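Local structure of Alpha/beta hydrolase (Streptomyces albidoflavus, 6KSU) at residues G207-F212 with A223-A228; D306-G311 with Y323-A328; A390-T395 with G447-E452. The protein probably catalyses the macrolactamization of non-ribosomal peptides, joining residues of opposite chirality, as a cyclase related to penicillin-binding proteins and beta-lactamases. All blocks are in the same frame, centred on the assembly; numbering follows the deposited sequence.

The three contacts come one after another along the chain. Interaction 1 lies in the long loop between helix 194-206 and strand 231-232. Interaction 2 follows, with its centre about 24 Å from that of interaction 1. It joins strand 307-308 and the loop after it to strand 322-329. Strand 313-315 lies between them in the seven-stranded antiparallel sheet. Interaction 3 belongs to the C-terminal eight-stranded barrel. Its centre is about 26 Å from that of interaction 2 and about 46 Å from that of interaction 1. No two of the contacts touch. Interactions 1 and 2 belong to the beta-lactamase-like part, with interaction 2 beside the probable active site. Interaction 3 lies in a separate part of the fold, away from that site.

Interaction 1 (G207-F212 with A223-A228); sequences GIEPAF and AARPVA
Glu209 and Arg225 carry most of this contact. Their side chains run past each other in opposite directions. Arg225 is extended, with its CG anti to the backbone N (chi1 -170°), and this stretches its methylenes along the Glu209 side chain. Glu209 CD lies 3.7 Å from Arg225 CB, and Glu209 CG lies 3.9 Å from Arg225 CD. The methyl of Ala211 adds a looser touch, its CB 4.1 Å from Arg225 CD.

Between the two segments there is one hydrogen bond, and it is weak. Arg225 NH1 gives it to Glu209 O at 2.8 Å. It is well bent, with an N-H...O angle of 126°, and the oxygen sits at the guanidinium edge, near its plane.

Any attraction between the charges is probably long-range. Glu209 OE1 is 4.4 Å from Arg225 NE and well out of the guanidinium plane. The carboxylate and guanidinium planes are only 15° apart. The carboxylate forms its salt bridge with Arg76 instead. The guanidinium pairs with Asp263 through NH1 and bonds to Arg76 O through NH2.

Arg225 is thus a buried arginine that ties two parts of one long loop to Arg76 and Asp263, within the beta-lactamase-like fold.

Interaction 2 (D306-G311 with Y323-A328); sequences DGWGLG and YGHDGA
This contact borders the probable active site of a serine beta-lactamase/PBP-like fold. The side chain of His325 touches Lys86 and Tyr174, members of a likely SxxK and (S/Y)xN set that also includes Ser83. Trp308 meets His325 in an offset edge-to-face pair. The tryptophan supplies the edge, with the ring planes at 88° and the centroid of its six-membered ring 5.6 Å from that of the imidazole. Within this ring pair the nearest atoms are Trp308 CZ2 and His325 NE2, 3.7 Å apart.

A water joins the same two rings. It accepts from Trp308 NE1 at 3.0 Å and bonds to His325 NE2 at 2.9 Å, lying in the imidazole plane. On the other nitrogen, His325 ND1 donates to Asp326 O at 3.0 Å. This bond is fairly straight, at 159°, and the oxygen is almost in the ring plane. Together the ND1 bond and the water help hold the imidazole rotation. Gly311 O comes up to the imidazole edge, 3.6 Å from His325 CD2.

His134 and Phe172 also meet the Trp308 ring. Strand 322-329 probably corresponds to the strand bearing the KTG motif in beta-lactamases and PBPs, with His325-Asp326-Gly327 in its place beside the presumed catalytic cleft.

Interaction 3 (A390-T395 with G447-E452); sequences AGHLGT and GRFVRE
His392 sets the edge of its imidazole on the face of Phe449. His392 CD2 stands 3.5 Å above the plane of the Phe449 ring, over its centre. His392 CD2 is therefore almost equally far from all six ring carbons, at 3.7 Å from Phe449 CZ and 3.8 Å from Phe449 CG. His392 NE2 is the second atom of the edge and lies off toward one side, 3.9 Å from Phe449 CD2. The planes are 72° apart and the centroids of the His392 and Phe449 rings 4.5 Å apart. This is an edge-to-face (T-shaped) pair with a CH-pi character, since the C-H of His392 CD2 points at the phenyl face.

In each residue CG is anti to the carbonyl carbon and beside the backbone N, with chi1 -78° in His392 and -62° in Phe449. With each CB directed at the other segment, this brings the His392 edge over the Phe449 face. The two rings span the gap between His392 CA and Phe449 CA, 8.9 Å. No hydrogen bond joins the two segments, so the rings alone make the close contact.

Next out is Arg451. Its NH2 is 4.5 Å from His392 NE2, too far for a bond. The arginine forms a salt bridge with Asp431 and also donates to Gly456 O. Its charge might slightly disfavour protonation of His392, but the salt bridge to Asp431 should offset much of that.

His392 O accepts from Tyr396 OH, and Phe449 pairs with Asp431 through the backbone.

Both rings pack on Val458 of strand 458-463 and Leu427 of strand 420-427, and Phe449 also meets Phe433 of strand 432-437. The contact thus joins the loop entering strand 394-398, first of the eight-stranded antiparallel barrel, to strand 445-451, the sixth.

Interaction 1 (G207-F212 with A223-A228)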
# COMPACT_ATOMS: atom_id res chain seq x y z
N GLY A 207 21.01 3.27 -7.04
CA GLY A 207 21.33 4.68 -7.05
C GLY A 207 20.45 5.52 -6.15
O GLY A 207 20.48 6.75 -6.27
N ILE A 208 19.69 4.89 -5.25
CA ILE A 208 18.73 5.59 -4.40
C ILE A 208 19.42 5.99 -3.11
O ILE A 208 19.95 5.14 -2.39
CB ILE A 208 17.50 4.72 -4.09
CG1 ILE A 208 16.65 4.48 -5.34
CG2 ILE A 208 16.60 5.42 -3.09
CD1 ILE A 208 15.83 3.20 -5.26
N GLU A 209 19.41 7.28 -2.81
CA GLU A 209 19.88 7.73 -1.51
C GLU A 209 18.93 7.25 -0.42
O GLU A 209 17.75 7.63 -0.42
CB GLU A 209 20.02 9.23 -1.47
CG GLU A 209 20.45 9.71 -0.09
CD GLU A 209 21.03 11.11 -0.08
OE1 GLU A 209 20.80 11.87 -1.06
OE2 GLU A 209 21.70 11.44 0.93
N PRO A 210 19.39 6.44 0.52
CA PRO A 210 18.49 5.86 1.53
C PRO A 210 18.01 6.91 2.53
O PRO A 210 18.80 7.70 3.04
CB PRO A 210 19.35 4.80 2.21
CG PRO A 210 20.52 4.58 1.28
CD PRO A 210 20.76 5.90 0.64
N ALA A 211 16.72 6.88 2.84
CA ALA A 211 16.18 7.72 3.88
C ALA A 211 14.97 7.01 4.48
O ALA A 211 14.27 6.25 3.80
CB ALA A 211 15.83 9.11 3.34
N PHE A 212 14.75 7.26 5.77
CA PHE A 212 13.73 6.55 6.51
C PHE A 212 12.99 7.54 7.40
O PHE A 212 13.56 8.55 7.82
CB PHE A 212 14.33 5.44 7.38
CG PHE A 212 15.23 4.49 6.61
CD1 PHE A 212 14.71 3.33 6.04
CD2 PHE A 212 16.59 4.75 6.46
CE1 PHE A 212 15.53 2.46 5.34
CE2 PHE A 212 17.41 3.89 5.76
CZ PHE A 212 16.88 2.74 5.20
N ALA A 223 25.65 14.83 5.83
CA ALA A 223 24.42 15.59 5.63
C ALA A 223 23.26 14.65 5.33
O ALA A 223 23.40 13.70 4.55
CB ALA A 223 24.61 16.59 4.49
N ALA A 224 22.12 14.89 5.97
CA ALA A 224 20.95 14.05 5.73
C ALA A 224 20.30 14.43 4.41
O ALA A 224 20.48 15.54 3.90
CB ALA A 224 19.94 14.18 6.87
N ARG A 225 19.55 13.48 3.85
CA ARG A 225 18.86 13.77 2.60
C ARG A 225 17.77 14.79 2.86
O ARG A 225 17.06 14.68 3.85
CB ARG A 225 18.26 12.49 2.02
CG ARG A 225 17.73 12.66 0.61
CD ARG A 225 16.99 11.40 0.12
NE ARG A 225 16.38 11.66 -1.18
CZ ARG A 225 15.90 10.72 -1.98
NH1 ARG A 225 15.96 9.44 -1.63
NH2 ARG A 225 15.36 11.08 -3.14
N PRO A 226 17.63 15.82 2.02
CA PRO A 226 16.53 16.77 2.22
C PRO A 226 15.21 16.03 2.06
O PRO A 226 15.01 15.24 1.13
CB PRO A 226 16.75 17.82 1.13
CG PRO A 226 17.61 17.17 0.11
CD PRO A 226 18.47 16.19 0.87
N VAL A 227 14.32 16.25 3.02
CA VAL A 227 13.05 15.55 3.09
C VAL A 227 11.92 16.56 3.07
O VAL A 227 12.07 17.71 3.49
CB VAL A 227 12.96 14.67 4.36
CG1 VAL A 227 13.80 13.45 4.19
CG2 VAL A 227 13.42 15.48 5.58
N ALA A 228 10.76 16.10 2.58
CA ALA A 228 9.55 16.88 2.60
C ALA A 228 8.80 16.61 3.88
O ALA A 228 8.71 15.46 4.32
CB ALA A 228 8.66 16.55 1.40

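Interaction 2 (D306-G311 with Y323-A328)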
# COMPACT_ATOMS: atom_id res chain seq x y z
N ASP A 306 -8.16 -5.22 -7.98
CA ASP A 306 -8.70 -6.42 -8.61
C ASP A 306 -7.88 -7.67 -8.31
O ASP A 306 -8.42 -8.78 -8.37
CB ASP A 306 -8.81 -6.21 -10.11
CG ASP A 306 -9.73 -5.08 -10.44
OD1 ASP A 306 -10.85 -5.09 -9.90
OD2 ASP A 306 -9.34 -4.18 -11.22
N GLY A 307 -6.60 -7.53 -7.98
CA GLY A 307 -5.80 -8.67 -7.58
C GLY A 307 -4.56 -8.19 -6.86
O GLY A 307 -4.18 -7.02 -6.96
N TRP A 308 -3.93 -9.10 -6.14
CA TRP A 308 -2.67 -8.80 -5.47
C TRP A 308 -1.67 -9.90 -5.78
O TRP A 308 -2.00 -11.09 -5.80
CB TRP A 308 -2.83 -8.69 -3.95
CG TRP A 308 -2.01 -7.59 -3.37
CD1 TRP A 308 -0.68 -7.63 -3.05
CD2 TRP A 308 -2.46 -6.26 -3.04
NE1 TRP A 308 -0.28 -6.41 -2.54
CE2 TRP A 308 -1.36 -5.56 -2.52
CE3 TRP A 308 -3.70 -5.62 -3.12
CZ2 TRP A 308 -1.46 -4.25 -2.08
CZ3 TRP A 308 -3.80 -4.32 -2.69
CH2 TRP A 308 -2.68 -3.64 -2.18
N GLY A 309 -0.43 -9.48 -6.01
CA GLY A 309 0.64 -10.42 -6.25
C GLY A 309 1.62 -10.41 -5.09
O GLY A 309 1.22 -10.42 -3.93
N LEU A 310 2.92 -10.37 -5.37
CA LEU A 310 3.92 -10.27 -4.32
C LEU A 310 4.40 -8.81 -4.29
O LEU A 310 5.29 -8.42 -5.02
CB LEU A 310 5.07 -11.24 -4.57
CG LEU A 310 4.64 -12.66 -4.97
CD1 LEU A 310 5.86 -13.56 -5.24
CD2 LEU A 310 3.74 -13.29 -3.90
N GLY A 311 3.76 -8.01 -3.45
CA GLY A 311 4.14 -6.62 -3.28
C GLY A 311 3.63 -5.67 -4.35
O GLY A 311 3.98 -4.49 -4.31
N TYR A 323 -0.22 -2.19 -12.58
CA TYR A 323 0.25 -2.66 -11.29
C TYR A 323 0.85 -1.50 -10.53
O TYR A 323 1.39 -0.56 -11.12
CB TYR A 323 1.26 -3.81 -11.45
CG TYR A 323 0.71 -4.94 -12.29
CD1 TYR A 323 0.06 -6.00 -11.69
CD2 TYR A 323 0.80 -4.91 -13.68
CE1 TYR A 323 -0.48 -7.03 -12.46
CE2 TYR A 323 0.28 -5.93 -14.45
CZ TYR A 323 -0.36 -7.00 -13.84
OH TYR A 323 -0.89 -8.01 -14.60
N GLY A 324 0.77 -1.58 -9.20
CA GLY A 324 1.46 -0.62 -8.37
C GLY A 324 1.17 -0.76 -6.90
O GLY A 324 1.01 -1.87 -6.39
N HIS A 325 1.12 0.37 -6.20
CA HIS A 325 0.93 0.41 -4.76
C HIS A 325 0.61 1.84 -4.40
O HIS A 325 0.99 2.78 -5.11
CB HIS A 325 2.18 -0.07 -4.01
CG HIS A 325 1.87 -0.83 -2.76
ND1 HIS A 325 1.36 -0.22 -1.63
CD2 HIS A 325 2.02 -2.14 -2.46
CE1 HIS A 325 1.21 -1.13 -0.68
NE2 HIS A 325 1.60 -2.31 -1.16
N ASP A 326 -0.10 2.00 -3.28
CA ASP A 326 -0.48 3.30 -2.76
C ASP A 326 0.07 3.44 -1.35
O ASP A 326 0.46 2.47 -0.70
CB ASP A 326 -2.01 3.49 -2.72
CG ASP A 326 -2.64 3.54 -4.09
OD1 ASP A 326 -1.97 3.95 -5.07
OD2 ASP A 326 -3.82 3.13 -4.18
N GLY A 327 0.10 4.67 -0.89
CA GLY A 327 0.55 4.93 0.46
C GLY A 327 0.28 6.36 0.86
O GLY A 327 0.18 7.25 0.01
N ALA A 328 0.15 6.57 2.18
CA ALA A 328 -0.04 7.90 2.75
C ALA A 328 0.38 7.87 4.21
O ALA A 328 -0.10 7.04 4.99
CB ALA A 328 -1.50 8.36 2.61
O HOH W 1 1.76 -5.20 -0.68

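Interaction 3 (A390-T395 with G447-E452)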
# COMPACT_ATOMS: atom_id res chain seq x y z
N ALA A 390 -30.80 -13.02 10.04
CA ALA A 390 -30.38 -12.91 11.43
C ALA A 390 -29.29 -13.91 11.82
O ALA A 390 -29.03 -14.10 13.01
CB ALA A 390 -31.59 -13.06 12.36
N GLY A 391 -28.66 -14.57 10.84
CA GLY A 391 -27.44 -15.31 11.03
C GLY A 391 -26.20 -14.52 10.70
O GLY A 391 -25.08 -15.02 10.89
N HIS A 392 -26.36 -13.29 10.20
CA HIS A 392 -25.24 -12.38 10.03
C HIS A 392 -24.87 -11.69 11.32
O HIS A 392 -23.81 -11.06 11.38
CB HIS A 392 -25.58 -11.34 8.96
CG HIS A 392 -25.47 -11.85 7.56
ND1 HIS A 392 -26.47 -12.57 6.94
CD2 HIS A 392 -24.47 -11.74 6.64
CE1 HIS A 392 -26.10 -12.88 5.71
NE2 HIS A 392 -24.89 -12.39 5.51
N LEU A 393 -25.70 -11.79 12.36
CA LEU A 393 -25.43 -11.08 13.60
C LEU A 393 -24.14 -11.60 14.22
O LEU A 393 -23.79 -12.77 14.08
CB LEU A 393 -26.58 -11.22 14.60
CG LEU A 393 -28.00 -10.87 14.12
CD1 LEU A 393 -29.10 -11.47 15.02
CD2 LEU A 393 -28.17 -9.36 14.04
N GLY A 394 -23.45 -10.73 14.92
CA GLY A 394 -22.21 -11.11 15.57
C GLY A 394 -21.23 -9.96 15.58
O GLY A 394 -21.50 -8.87 15.08
N THR A 395 -20.09 -10.22 16.21
CA THR A 395 -18.99 -9.27 16.34
C THR A 395 -17.88 -9.70 15.39
O THR A 395 -17.49 -10.86 15.37
CB THR A 395 -18.48 -9.24 17.78
OG1 THR A 395 -19.54 -8.85 18.66
CG2 THR A 395 -17.34 -8.24 17.91
N GLY A 447 -18.77 -3.57 1.32
CA GLY A 447 -17.94 -4.72 1.56
C GLY A 447 -18.64 -5.99 1.11
O GLY A 447 -19.66 -5.93 0.42
N ARG A 448 -18.10 -7.14 1.50
CA ARG A 448 -18.75 -8.42 1.27
C ARG A 448 -18.54 -9.32 2.48
O ARG A 448 -17.64 -9.13 3.30
CB ARG A 448 -18.24 -9.15 0.03
CG ARG A 448 -16.77 -9.61 0.13
CD ARG A 448 -16.40 -10.47 -1.05
NE ARG A 448 -15.02 -10.91 -0.97
CZ ARG A 448 -14.41 -11.63 -1.90
NH1 ARG A 448 -15.06 -11.98 -3.00
NH2 ARG A 448 -13.15 -11.99 -1.73
N PHE A 449 -19.44 -10.28 2.61
CA PHE A 449 -19.26 -11.42 3.50
C PHE A 449 -18.60 -12.56 2.76
O PHE A 449 -18.75 -12.72 1.54
CB PHE A 449 -20.60 -11.86 4.08
CG PHE A 449 -21.25 -10.80 4.90
CD1 PHE A 449 -20.89 -10.62 6.22
CD2 PHE A 449 -22.14 -9.92 4.32
CE1 PHE A 449 -21.46 -9.61 6.96
CE2 PHE A 449 -22.71 -8.91 5.06
CZ PHE A 449 -22.37 -8.76 6.38
N VAL A 450 -17.84 -13.35 3.50
CA VAL A 450 -17.13 -14.50 2.97
C VAL A 450 -17.43 -15.71 3.84
O VAL A 450 -17.40 -15.61 5.08
CB VAL A 450 -15.61 -14.23 2.89
CG1 VAL A 450 -14.87 -15.44 2.30
CG2 VAL A 450 -15.36 -12.99 2.06
N ARG A 451 -17.75 -16.82 3.20
CA ARG A 451 -17.96 -18.11 3.85
C ARG A 451 -16.77 -19.01 3.55
O ARG A 451 -16.12 -18.90 2.51
CB ARG A 451 -19.23 -18.80 3.33
CG ARG A 451 -20.52 -18.01 3.57
CD ARG A 451 -21.69 -18.51 2.71
NE ARG A 451 -22.63 -17.43 2.43
CZ ARG A 451 -23.61 -17.07 3.26
NH1 ARG A 451 -23.75 -17.72 4.41
NH2 ARG A 451 -24.43 -16.06 2.94
N GLU A 452 -16.48 -19.92 4.49
CA GLU A 452 -15.48 -20.95 4.24
C GLU A 452 -16.01 -22.05 3.32
O GLU A 452 -15.22 -22.67 2.61
CB GLU A 452 -15.00 -21.57 5.56
CG GLU A 452 -14.39 -20.56 6.48
CD GLU A 452 -13.74 -21.16 7.71
OE1 GLU A 452 -12.93 -22.10 7.57
OE2 GLU A 452 -14.04 -20.67 8.83